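Local coordinates for KaiC domain-containing protein (Pyrococcus horikoshii, PDB 2ZTS) that probably binds ATP as a KaiC-like P-loop NTPase, its six-chain assembly holding ADP where neighbouring subunits meet, at residues K163-T166 with I167-M171; D121-L124 with R125-R129; R76-A79 with S80-W83; E69-R72 with D73-E77; P17-D20 with E21-E24. All coordinates share one frame; numbering follows the deposited sequence.

In the fold
All five contacts are local, each closing a turn or so of backbone, and along the chain they run in series except for one overlap. Interaction 5 comes first, in the loop between strands 11-12 and 27-28. Interactions 4 and 3 follow on helix 71-79: the first forms its N-terminal end, the second its C-terminal end, and they share R76 and E77. Both face a neighbouring subunit, and interaction 3 reaches ADP. Interaction 2 on helix 120-134 and interaction 1 on helix 157-171 lie side by side, centres about 11 Å apart, with M171 packed on Y128; both helices rest against the parallel strands of the central sheet.

Interaction 1 (K163-T166 with I167-M171); sequences KLNT and ILLEM
K163 opens the contact with its carbonyl, which accepts from two donors further along helix 157-171. One is I167 N, a weak bond at 3.3 Å to K163 O. The other is T166 OG1, 2.7 Å from K163 O; a chi1 of 63° sets this hydroxyl between its own backbone N and carbonyl carbon, which brings it to the carbonyl of the residue three before.

L164 gives a straight bond, L168 N to L164 O, with an angle of 170° at the hydrogen. Its isobutyl group leans towards L168, and the two side chains cross obliquely with L164 CG 3.8 Å from L168 CD1. Both leucines continue inward onto strand 138-142, L164 on I141 and L168 on L139, so this is the helix face that packs on the central sheet of the P-loop NTPase fold.

N165, with CG anti to the backbone N (chi1 180°), carries its amide past L169. There N165 OD1 stands 3.7 Å from L169 CD1 and N165 ND2 3.8 Å from L169 CD2, one methyl against each end of the amide. L169 also packs on R70 of a second subunit.

T166 O, finally, accepts E170 N at 3.3 Å. The chemistry thus divides by helix face: leucine meets leucine towards the sheet, amide meets methyls near the neighbouring chain, and on the exposed side the T166 hydroxyl gives K163 O a short second bond beside a weak backbone one.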
# COMPACT_ATOMS: atom_id res chain seq x y z
N LYS C 163 -21.86 12.32 15.16
CA LYS C 163 -22.96 13.29 15.34
C LYS C 163 -24.15 13.09 14.39
O LYS C 163 -25.32 13.23 14.81
CB LYS C 163 -22.50 14.72 15.20
CG LYS C 163 -21.55 15.25 16.22
CD LYS C 163 -21.34 16.76 15.90
CE LYS C 163 -20.35 17.48 16.82
NZ LYS C 163 -21.01 17.98 18.11
N LEU C 164 -23.90 12.74 13.12
CA LEU C 164 -24.98 12.53 12.20
C LEU C 164 -25.84 11.36 12.67
O LEU C 164 -27.07 11.40 12.53
CB LEU C 164 -24.49 12.25 10.80
CG LEU C 164 -25.43 11.82 9.72
CD1 LEU C 164 -26.56 12.82 9.50
CD2 LEU C 164 -24.60 11.76 8.47
N ASN C 165 -25.19 10.30 13.13
CA ASN C 165 -25.87 9.05 13.53
C ASN C 165 -26.86 9.36 14.65
O ASN C 165 -27.97 8.87 14.61
CB ASN C 165 -24.85 8.02 14.01
CG ASN C 165 -25.46 6.70 14.45
OD1 ASN C 165 -26.16 6.05 13.68
ND2 ASN C 165 -25.17 6.29 15.70
N THR C 166 -26.45 10.20 15.59
CA THR C 166 -27.29 10.53 16.72
C THR C 166 -28.57 11.25 16.24
O THR C 166 -29.65 10.91 16.71
CB THR C 166 -26.57 11.37 17.82
OG1 THR C 166 -26.19 12.64 17.28
CG2 THR C 166 -25.26 10.79 18.25
N ILE C 167 -28.46 12.21 15.31
CA ILE C 167 -29.67 12.86 14.85
C ILE C 167 -30.52 11.98 13.91
O ILE C 167 -31.71 12.08 13.99
CB ILE C 167 -29.46 14.32 14.26
CG1 ILE C 167 -28.93 14.25 12.86
CG2 ILE C 167 -28.53 15.13 15.09
CD1 ILE C 167 -30.00 14.03 11.86
N LEU C 168 -29.94 11.11 13.08
CA LEU C 168 -30.73 10.13 12.32
C LEU C 168 -31.64 9.23 13.18
O LEU C 168 -32.80 9.03 12.87
CB LEU C 168 -29.86 9.24 11.40
CG LEU C 168 -29.08 9.97 10.31
CD1 LEU C 168 -28.01 9.09 9.59
CD2 LEU C 168 -30.08 10.63 9.26
N LEU C 169 -31.08 8.69 14.24
CA LEU C 169 -31.78 7.84 15.19
C LEU C 169 -32.97 8.64 15.82
O LEU C 169 -34.08 8.12 15.93
CB LEU C 169 -30.78 7.36 16.29
CG LEU C 169 -30.03 6.00 16.13
CD1 LEU C 169 -29.68 5.65 14.68
CD2 LEU C 169 -28.75 5.88 17.04
N GLU C 170 -32.73 9.89 16.15
CA GLU C 170 -33.77 10.74 16.75
C GLU C 170 -34.89 11.01 15.79
O GLU C 170 -36.05 10.96 16.18
CB GLU C 170 -33.20 12.09 17.15
CG GLU C 170 -33.20 12.39 18.63
CD GLU C 170 -32.24 13.51 18.90
OE1 GLU C 170 -31.02 13.22 19.15
OE2 GLU C 170 -32.69 14.68 18.81
N MSE C 171 -34.55 11.28 14.53
CA MSE C 171 -35.56 11.65 13.57
C MSE C 171 -36.35 10.44 13.09
O MSE C 171 -37.50 10.57 12.69
CB MSE C 171 -34.94 12.33 12.37
CG MSE C 171 -34.49 13.73 12.66
SE MSE C 171 -33.73 14.65 11.04
CE MSE C 171 -32.50 13.23 10.32

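Interaction 2 (D121-L124 with R125-R129); sequences DNFL and RYIYR
I127 sends its CD1 methyl over one face of the F123 ring, 3.6 Å above the ring plane and displaced from the centre towards the rim. The line from I127 CD1 to the ring centroid lies 16° off the normal, a CH-pi contact, and the shortest approach is 3.6 Å to F123 CE1. The side chains can meet because F123 CG is anti to the backbone N (chi1 -174°) while I127 CG1 lies beside its own N, bringing ring and methyl together one turn apart. The same methyl is 4.3 Å from L124 CD1, a looser apolar approach.

Such i to i+4 pairing is the normal geometry of an alpha helix, here helix 120-134 of the P-loop NTPase fold. Each amide from R125 to R129 bonds to the carbonyl four residues back, I127 N to F123 O at 3.0 Å among them. F123 and I127 both rest on V65 of strand 62-66, and F118 meets the F123 ring edge-to-face, whereas L124 turns to K163 of helix 157-171.

On the exposed side R125 bends at chi3 (-31°) and folds its guanidinium back along the helix. D121 O lies over one face of that group, 3.7 Å from its plane and offset towards the rim, and R125 NH1 is 3.9 Å from D121 CB. Y126 points elsewhere, its hydroxyl bonding to L106 O and V103 N.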
# COMPACT_ATOMS: atom_id res chain seq x y z
N ASP C 121 -22.47 21.75 13.13
CA ASP C 121 -23.60 21.75 14.05
C ASP C 121 -24.79 22.55 13.49
O ASP C 121 -25.92 22.13 13.61
CB ASP C 121 -23.20 22.29 15.43
CG ASP C 121 -22.54 21.23 16.33
OD1 ASP C 121 -22.40 20.02 15.94
OD2 ASP C 121 -22.11 21.52 17.46
N ASN C 122 -24.55 23.71 12.89
CA ASN C 122 -25.61 24.41 12.15
C ASN C 122 -26.25 23.53 11.06
O ASN C 122 -27.48 23.42 10.93
CB ASN C 122 -25.09 25.73 11.52
CG ASN C 122 -24.81 26.85 12.57
OD1 ASN C 122 -24.26 27.92 12.23
ND2 ASN C 122 -25.17 26.60 13.80
N PHE C 123 -25.38 22.90 10.28
CA PHE C 123 -25.81 21.98 9.22
C PHE C 123 -26.86 20.99 9.68
O PHE C 123 -27.93 20.89 9.10
CB PHE C 123 -24.61 21.21 8.68
CG PHE C 123 -24.91 20.33 7.50
CD1 PHE C 123 -24.54 19.02 7.51
CD2 PHE C 123 -25.45 20.86 6.36
CE1 PHE C 123 -24.75 18.22 6.41
CE2 PHE C 123 -25.67 20.05 5.23
CZ PHE C 123 -25.31 18.73 5.27
N LEU C 124 -26.53 20.29 10.74
CA LEU C 124 -27.33 19.18 11.24
C LEU C 124 -28.65 19.67 11.88
O LEU C 124 -29.72 19.09 11.68
CB LEU C 124 -26.46 18.39 12.28
CG LEU C 124 -25.66 17.10 11.90
CD1 LEU C 124 -25.35 16.91 10.45
CD2 LEU C 124 -24.40 16.99 12.70
N ARG C 125 -28.55 20.73 12.68
CA ARG C 125 -29.71 21.48 13.17
C ARG C 125 -30.62 21.82 12.01
O ARG C 125 -31.84 21.53 12.03
CB ARG C 125 -29.25 22.77 13.86
CG ARG C 125 -30.17 23.31 14.94
CD ARG C 125 -29.76 24.70 15.55
NE ARG C 125 -28.31 24.99 15.59
CZ ARG C 125 -27.42 24.37 16.36
NH1 ARG C 125 -26.13 24.74 16.30
NH2 ARG C 125 -27.79 23.38 17.18
N TYR C 126 -30.04 22.35 10.94
CA TYR C 126 -30.90 22.80 9.81
C TYR C 126 -31.59 21.64 9.09
O TYR C 126 -32.75 21.74 8.71
CB TYR C 126 -30.15 23.74 8.86
CG TYR C 126 -31.08 24.41 7.90
CD1 TYR C 126 -31.05 24.09 6.51
CD2 TYR C 126 -32.04 25.33 8.37
CE1 TYR C 126 -31.94 24.69 5.63
CE2 TYR C 126 -32.95 25.93 7.50
CZ TYR C 126 -32.90 25.65 6.15
OH TYR C 126 -33.83 26.26 5.34
N ILE C 127 -30.91 20.51 8.90
CA ILE C 127 -31.57 19.34 8.33
C ILE C 127 -32.69 18.85 9.25
O ILE C 127 -33.75 18.47 8.79
CB ILE C 127 -30.60 18.18 8.16
CG1 ILE C 127 -29.46 18.56 7.19
CG2 ILE C 127 -31.37 16.96 7.70
CD1 ILE C 127 -28.24 17.71 7.33
N TYR C 128 -32.44 18.83 10.55
CA TYR C 128 -33.45 18.41 11.50
C TYR C 128 -34.71 19.36 11.40
O TYR C 128 -35.84 18.92 11.23
CB TYR C 128 -32.83 18.39 12.90
CG TYR C 128 -33.79 18.06 14.00
CD1 TYR C 128 -34.47 19.07 14.67
CD2 TYR C 128 -34.02 16.74 14.39
CE1 TYR C 128 -35.36 18.78 15.65
CE2 TYR C 128 -34.92 16.43 15.41
CZ TYR C 128 -35.58 17.47 16.04
OH TYR C 128 -36.47 17.25 17.04
N ARG C 129 -34.45 20.65 11.40
CA ARG C 129 -35.53 21.64 11.28
C ARG C 129 -36.33 21.43 10.04
O ARG C 129 -37.55 21.48 10.05
CB ARG C 129 -34.95 23.05 11.31
CG ARG C 129 -35.98 24.11 10.98
CD ARG C 129 -35.41 25.52 10.96
NE ARG C 129 -36.47 26.46 10.67
CZ ARG C 129 -36.29 27.72 10.28
NH1 ARG C 129 -37.34 28.50 10.03
NH2 ARG C 129 -35.07 28.19 10.16

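Interaction 3 (R76-A79 with S80-W83); sequences REMA and SFGW. With ADP (adenosine-5'-diphosphate), chain H.
Helix 71-79 closes in a Schellman motif: W83 N bonds to M78 O and G82 N to A79 O, while G82 takes a positive phi of 82° and A79 to G82 form a type I turn. M78 O accepts two amides, F81 N and W83 N, each at 3.1 Å and from opposite faces of the carbonyl plane.

S80 links this helix end to the nucleotide by a hydrogen bond. Its hydroxyl OG donates to E77 O at 2.7 Å, nearly along the C=O axis, and accepts the adenine amino group, with ADP N6 3.1 Å from S80 OG. A chi1 of 73° places the oxygen where it can serve both partners, and S80 N bonds to the same E77 O.

M78, present as selenomethionine, brings its selenium up to two neighbouring aromatic rings, a Met-aromatic contact with each. It meets the F81 ring at the edge and in its plane, with M78 SE 3.9 Å from F81 CD2; W83 is approached obliquely, its CZ3 3.7 Å from the selenium. M78 also touches T44 and A48 of helix 43-58, T44 being a magnesium- and ADP-binding residue. The F81 ring also reaches the base, F81 CE1 lying 3.4 Å from ADP N6.

With S80 OG donating to E77 O, it is left to act as an acceptor towards ADP N6, which probably helps it recognise the amino group of adenine.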
# COMPACT_ATOMS: atom_id res chain seq x y z
N ARG C 76 -32.33 21.18 -12.59
CA ARG C 76 -32.03 21.12 -14.03
C ARG C 76 -31.63 19.69 -14.44
O ARG C 76 -32.08 19.18 -15.46
CB ARG C 76 -30.90 22.13 -14.41
CG ARG C 76 -30.29 21.99 -15.82
CD ARG C 76 -28.96 22.77 -16.08
NE ARG C 76 -28.31 22.26 -17.31
CZ ARG C 76 -27.38 22.89 -18.04
NH1 ARG C 76 -26.93 24.08 -17.71
NH2 ARG C 76 -26.91 22.30 -19.15
N GLU C 77 -30.81 19.03 -13.62
CA GLU C 77 -30.29 17.74 -13.99
C GLU C 77 -31.41 16.70 -13.99
O GLU C 77 -31.50 15.88 -14.89
CB GLU C 77 -29.10 17.34 -13.11
CG GLU C 77 -27.74 17.69 -13.75
CD GLU C 77 -26.69 18.15 -12.75
OE1 GLU C 77 -26.50 17.43 -11.74
OE2 GLU C 77 -26.08 19.24 -12.97
N MSE C 78 -32.31 16.80 -13.00
CA MSE C 78 -33.32 15.81 -12.81
C MSE C 78 -34.49 16.07 -13.76
O MSE C 78 -35.29 15.15 -14.05
CB MSE C 78 -33.76 15.76 -11.34
CG MSE C 78 -32.66 15.29 -10.33
SE MSE C 78 -31.86 13.57 -10.90
CE MSE C 78 -29.95 13.88 -10.29
N ALA C 79 -34.57 17.29 -14.30
CA ALA C 79 -35.55 17.57 -15.34
C ALA C 79 -35.31 16.71 -16.58
O ALA C 79 -36.28 16.41 -17.28
CB ALA C 79 -35.55 19.04 -15.74
N SER C 80 -34.07 16.26 -16.82
CA SER C 80 -33.76 15.43 -17.97
C SER C 80 -34.34 14.02 -17.87
O SER C 80 -34.42 13.31 -18.87
CB SER C 80 -32.23 15.43 -18.29
OG SER C 80 -31.40 14.68 -17.36
N PHE C 81 -34.73 13.61 -16.67
CA PHE C 81 -35.56 12.41 -16.47
C PHE C 81 -37.09 12.70 -16.45
O PHE C 81 -37.91 11.81 -16.19
CB PHE C 81 -35.16 11.67 -15.17
CG PHE C 81 -33.73 11.22 -15.16
CD1 PHE C 81 -33.24 10.41 -16.17
CD2 PHE C 81 -32.87 11.62 -14.17
CE1 PHE C 81 -31.96 10.03 -16.20
CE2 PHE C 81 -31.57 11.24 -14.16
CZ PHE C 81 -31.10 10.40 -15.18
N GLY C 82 -37.49 13.92 -16.71
CA GLY C 82 -38.90 14.24 -16.57
C GLY C 82 -39.33 14.56 -15.16
O GLY C 82 -40.53 14.59 -14.90
N TRP C 83 -38.39 14.78 -14.23
CA TRP C 83 -38.77 14.99 -12.83
C TRP C 83 -38.75 16.46 -12.56
O TRP C 83 -37.70 17.14 -12.70
CB TRP C 83 -37.89 14.22 -11.81
CG TRP C 83 -37.76 12.70 -12.06
CD1 TRP C 83 -38.70 11.87 -12.60
CD2 TRP C 83 -36.65 11.86 -11.71
NE1 TRP C 83 -38.24 10.56 -12.60
CE2 TRP C 83 -36.99 10.54 -12.06
CE3 TRP C 83 -35.40 12.09 -11.11
CZ2 TRP C 83 -36.11 9.49 -11.90
CZ3 TRP C 83 -34.56 11.06 -10.93
CH2 TRP C 83 -34.90 9.77 -11.33
PB ADP H . -22.71 9.44 -9.31
O1B ADP H . -22.58 8.04 -8.87
O2B ADP H . -21.36 10.07 -9.67
O3B ADP H . -23.48 10.35 -8.28
PA ADP H . -24.84 10.06 -11.22
O1A ADP H . -26.16 9.68 -10.50
O2A ADP H . -24.57 11.55 -11.21
O3A ADP H . -23.57 9.22 -10.68
O5' ADP H . -24.98 9.43 -12.67
C5' ADP H . -24.95 10.20 -13.83
C4' ADP H . -25.03 9.33 -15.06
O4' ADP H . -26.33 8.98 -15.48
C3' ADP H . -24.35 10.03 -16.22
O3' ADP H . -22.94 9.89 -16.04
C2' ADP H . -24.99 9.35 -17.41
O2' ADP H . -24.36 8.16 -17.75
C1' ADP H . -26.39 8.98 -16.91
N9 ADP H . -27.42 9.97 -17.26
C8 ADP H . -27.52 11.27 -16.78
N7 ADP H . -28.62 11.85 -17.31
C5 ADP H . -29.18 10.96 -18.17
C6 ADP H . -30.31 11.00 -18.98
N6 ADP H . -31.23 11.97 -18.84
N1 ADP H . -30.65 9.87 -19.73
C2 ADP H . -29.88 8.72 -19.66
N3 ADP H . -28.76 8.67 -18.84
C4 ADP H . -28.43 9.77 -18.12

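Interaction 4 (E69-R72 with D73-E77); sequences ERAR and DLRRE
R70 and D73 form a salt bridge in which R70 NH1 lies 2.8 Å from D73 OD1, on the syn side of the carboxylate. The oxygen sits at the guanidinium edge, only 11° out of that plane, and the two planar groups are turned 36° apart. With CG between backbone N and carbonyl carbon (chi1 65°) and a further bend at chi2, the R70 chain curls round to bring NH1 to this carboxylate. The other oxygen, D73 OD2, accepts the backbone R70 N at 3.1 Å on its anti side.

R70 is the N-cap residue of helix 71-79 and D73 its third helical residue, so the D73 carboxylate accepts the N-cap amide. R70 O in turn accepts L74 N at 3.1 Å.

Next to this cap E69 extends towards E77, their OE1 atoms 2.6 Å apart; the side chain of E69 is about 6 Å from a bound magnesium ion. Further along, A71 CB lies over one face of the R75 guanidinium, 3.5 Å from R75 NH2.

Outer partners hold these groups: T66 OG1 accepts E69 N, D98 OD2 accepts A71 N, and R75 forms a salt bridge with E89. R200 of a neighbouring subunit forms a salt bridge with D73, and R224 of the same subunit one with E77.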
# COMPACT_ATOMS: atom_id res chain seq x y z
N GLU C 69 -23.65 19.66 -5.21
CA GLU C 69 -24.05 20.62 -6.24
C GLU C 69 -25.06 21.63 -5.67
O GLU C 69 -25.47 21.53 -4.51
CB GLU C 69 -24.62 19.84 -7.44
CG GLU C 69 -25.85 19.04 -7.15
CD GLU C 69 -26.22 18.08 -8.26
OE1 GLU C 69 -26.14 18.51 -9.43
OE2 GLU C 69 -26.56 16.89 -7.95
N ARG C 70 -25.47 22.62 -6.45
CA ARG C 70 -26.48 23.51 -5.90
C ARG C 70 -27.91 23.04 -6.28
O ARG C 70 -28.08 22.18 -7.15
CB ARG C 70 -26.11 25.03 -6.02
CG ARG C 70 -25.98 25.71 -7.36
CD ARG C 70 -24.56 25.91 -7.86
NE ARG C 70 -24.38 27.17 -8.55
CZ ARG C 70 -24.50 27.39 -9.86
NH1 ARG C 70 -24.83 26.44 -10.73
NH2 ARG C 70 -24.26 28.63 -10.29
N ALA C 71 -28.91 23.56 -5.57
CA ALA C 71 -30.27 23.11 -5.76
C ALA C 71 -30.68 23.28 -7.18
O ALA C 71 -31.27 22.37 -7.72
CB ALA C 71 -31.24 23.84 -4.81
N ARG C 72 -30.30 24.40 -7.82
CA ARG C 72 -30.70 24.66 -9.22
C ARG C 72 -30.07 23.72 -10.20
O ARG C 72 -30.61 23.51 -11.27
CB ARG C 72 -30.34 26.10 -9.63
CG ARG C 72 -28.78 26.38 -9.71
CD ARG C 72 -28.41 27.86 -9.60
NE ARG C 72 -28.94 28.63 -10.73
CZ ARG C 72 -28.24 29.47 -11.52
NH1 ARG C 72 -26.93 29.71 -11.33
NH2 ARG C 72 -28.87 30.09 -12.51
N ASP C 73 -28.91 23.19 -9.84
CA ASP C 73 -28.21 22.21 -10.66
C ASP C 73 -28.98 20.92 -10.60
O ASP C 73 -29.14 20.24 -11.59
CB ASP C 73 -26.79 21.94 -10.14
CG ASP C 73 -25.88 23.14 -10.23
OD1 ASP C 73 -26.03 23.93 -11.18
OD2 ASP C 73 -24.95 23.35 -9.39
N LEU C 74 -29.42 20.56 -9.41
CA LEU C 74 -30.13 19.30 -9.23
C LEU C 74 -31.51 19.36 -9.93
O LEU C 74 -31.87 18.42 -10.61
CB LEU C 74 -30.23 18.96 -7.75
CG LEU C 74 -31.03 17.76 -7.23
CD1 LEU C 74 -30.41 16.40 -7.55
CD2 LEU C 74 -31.12 17.95 -5.75
N ARG C 75 -32.23 20.47 -9.83
CA ARG C 75 -33.50 20.59 -10.54
C ARG C 75 -33.31 20.46 -12.04
O ARG C 75 -34.02 19.71 -12.69
CB ARG C 75 -34.19 21.92 -10.26
CG ARG C 75 -34.58 22.16 -8.80
CD ARG C 75 -35.30 23.53 -8.50
NE ARG C 75 -35.31 23.76 -7.06
CZ ARG C 75 -34.62 24.68 -6.40
NH1 ARG C 75 -33.81 25.52 -7.02
NH2 ARG C 75 -34.67 24.69 -5.08
N ARG C 76 -32.33 21.18 -12.59
CA ARG C 76 -32.03 21.12 -14.03
C ARG C 76 -31.63 19.69 -14.44
O ARG C 76 -32.08 19.18 -15.46
CB ARG C 76 -30.90 22.13 -14.41
CG ARG C 76 -30.29 21.99 -15.82
CD ARG C 76 -28.96 22.77 -16.08
NE ARG C 76 -28.31 22.26 -17.31
CZ ARG C 76 -27.38 22.89 -18.04
NH1 ARG C 76 -26.93 24.08 -17.71
NH2 ARG C 76 -26.91 22.30 -19.15
N GLU C 77 -30.81 19.03 -13.62
CA GLU C 77 -30.29 17.74 -13.99
C GLU C 77 -31.41 16.70 -13.99
O GLU C 77 -31.50 15.88 -14.89
CB GLU C 77 -29.10 17.34 -13.11
CG GLU C 77 -27.74 17.69 -13.75
CD GLU C 77 -26.69 18.15 -12.75
OE1 GLU C 77 -26.50 17.43 -11.74
OE2 GLU C 77 -26.08 19.24 -12.97

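Interaction 5 (P17-D20 with E21-E24); sequences PGFD and ELIE
E21 folds back onto G18: its chain bends at chi2 (-102°), laying CG 3.2 Å from G18 O and bringing E21 OE1 to 3.4 Å from G18 CA. G18 has a positive phi of 91°, a conformation that glycine takes readily.

L22 begins the regular bonding, its N 2.9 Å from F19 O. The donor stands well above the carbonyl plane, as expected of the tight i to i+3 spacing. Its side chain meets F19 at about a right angle, with L22 CD1 4.1 Å from F19 CD1.

I23 repeats the pattern one residue on, I23 N lying 3.0 Å from D20 O. Its CD1 methyl approaches the F19 ring at another atom, I23 CD1 being 3.9 Å from F19 CE2. F19 is thus contacted by both aliphatic residues, and F46 meets its ring edge-to-face.

E24 accepts R227 N through OE2, and its side chain comes within about 5 Å of a bound ADP.

The chemistry splits the turn in two. F19 packs on V218 and L22 and I23 on I220, all of strand 214-223, while D20, in a salt bridge with K13 and a hydrogen bond with S14 OG, ties the loop back to the segment before it.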
# COMPACT_ATOMS: atom_id res chain seq x y z
N PRO C 17 -38.15 1.01 -10.27
CA PRO C 17 -38.80 -0.19 -10.81
C PRO C 17 -37.81 -1.30 -10.82
O PRO C 17 -36.64 -1.08 -11.14
CB PRO C 17 -39.23 0.23 -12.21
CG PRO C 17 -39.34 1.76 -12.13
CD PRO C 17 -38.31 2.18 -11.17
N GLY C 18 -38.27 -2.48 -10.40
CA GLY C 18 -37.42 -3.64 -10.37
C GLY C 18 -36.67 -3.88 -9.07
O GLY C 18 -36.16 -4.98 -8.86
N PHE C 19 -36.65 -2.89 -8.18
CA PHE C 19 -35.83 -2.92 -6.99
C PHE C 19 -36.49 -3.45 -5.74
O PHE C 19 -35.86 -4.15 -4.96
CB PHE C 19 -35.29 -1.51 -6.69
CG PHE C 19 -34.21 -1.50 -5.70
CD1 PHE C 19 -32.95 -2.04 -6.02
CD2 PHE C 19 -34.40 -0.97 -4.43
CE1 PHE C 19 -31.96 -2.08 -5.11
CE2 PHE C 19 -33.39 -0.97 -3.52
CZ PHE C 19 -32.15 -1.53 -3.85
N ASP C 20 -37.74 -3.07 -5.50
CA ASP C 20 -38.41 -3.45 -4.25
C ASP C 20 -38.47 -4.95 -4.10
O ASP C 20 -38.33 -5.45 -3.01
CB ASP C 20 -39.82 -2.86 -4.14
CG ASP C 20 -39.80 -1.35 -4.01
OD1 ASP C 20 -38.75 -0.79 -3.63
OD2 ASP C 20 -40.80 -0.66 -4.30
N GLU C 21 -38.64 -5.66 -5.20
CA GLU C 21 -38.64 -7.13 -5.18
C GLU C 21 -37.36 -7.77 -4.64
O GLU C 21 -37.36 -8.94 -4.33
CB GLU C 21 -38.98 -7.74 -6.59
CG GLU C 21 -38.47 -7.02 -7.83
CD GLU C 21 -39.53 -6.17 -8.60
OE1 GLU C 21 -39.71 -4.96 -8.28
OE2 GLU C 21 -40.14 -6.68 -9.58
N LEU C 22 -36.26 -7.01 -4.57
CA LEU C 22 -35.00 -7.50 -4.02
C LEU C 22 -34.95 -7.40 -2.51
O LEU C 22 -34.10 -8.02 -1.89
CB LEU C 22 -33.79 -6.75 -4.66
CG LEU C 22 -33.74 -6.68 -6.19
CD1 LEU C 22 -32.53 -6.02 -6.73
CD2 LEU C 22 -33.87 -8.04 -6.78
N ILE C 23 -35.85 -6.62 -1.90
CA ILE C 23 -35.79 -6.30 -0.49
C ILE C 23 -37.18 -6.38 0.17
O ILE C 23 -37.52 -5.59 1.05
CB ILE C 23 -35.11 -4.91 -0.26
CG1 ILE C 23 -35.74 -3.83 -1.12
CG2 ILE C 23 -33.67 -4.98 -0.61
CD1 ILE C 23 -35.56 -2.41 -0.61
N GLU C 24 -37.93 -7.40 -0.25
CA GLU C 24 -39.24 -7.80 0.26
C GLU C 24 -40.26 -6.66 0.25
O GLU C 24 -41.04 -6.54 1.16
CB GLU C 24 -39.11 -8.42 1.65
CG GLU C 24 -38.34 -9.74 1.74
CD GLU C 24 -38.42 -10.30 3.17
OE1 GLU C 24 -39.52 -10.69 3.61
OE2 GLU C 24 -37.41 -10.31 3.89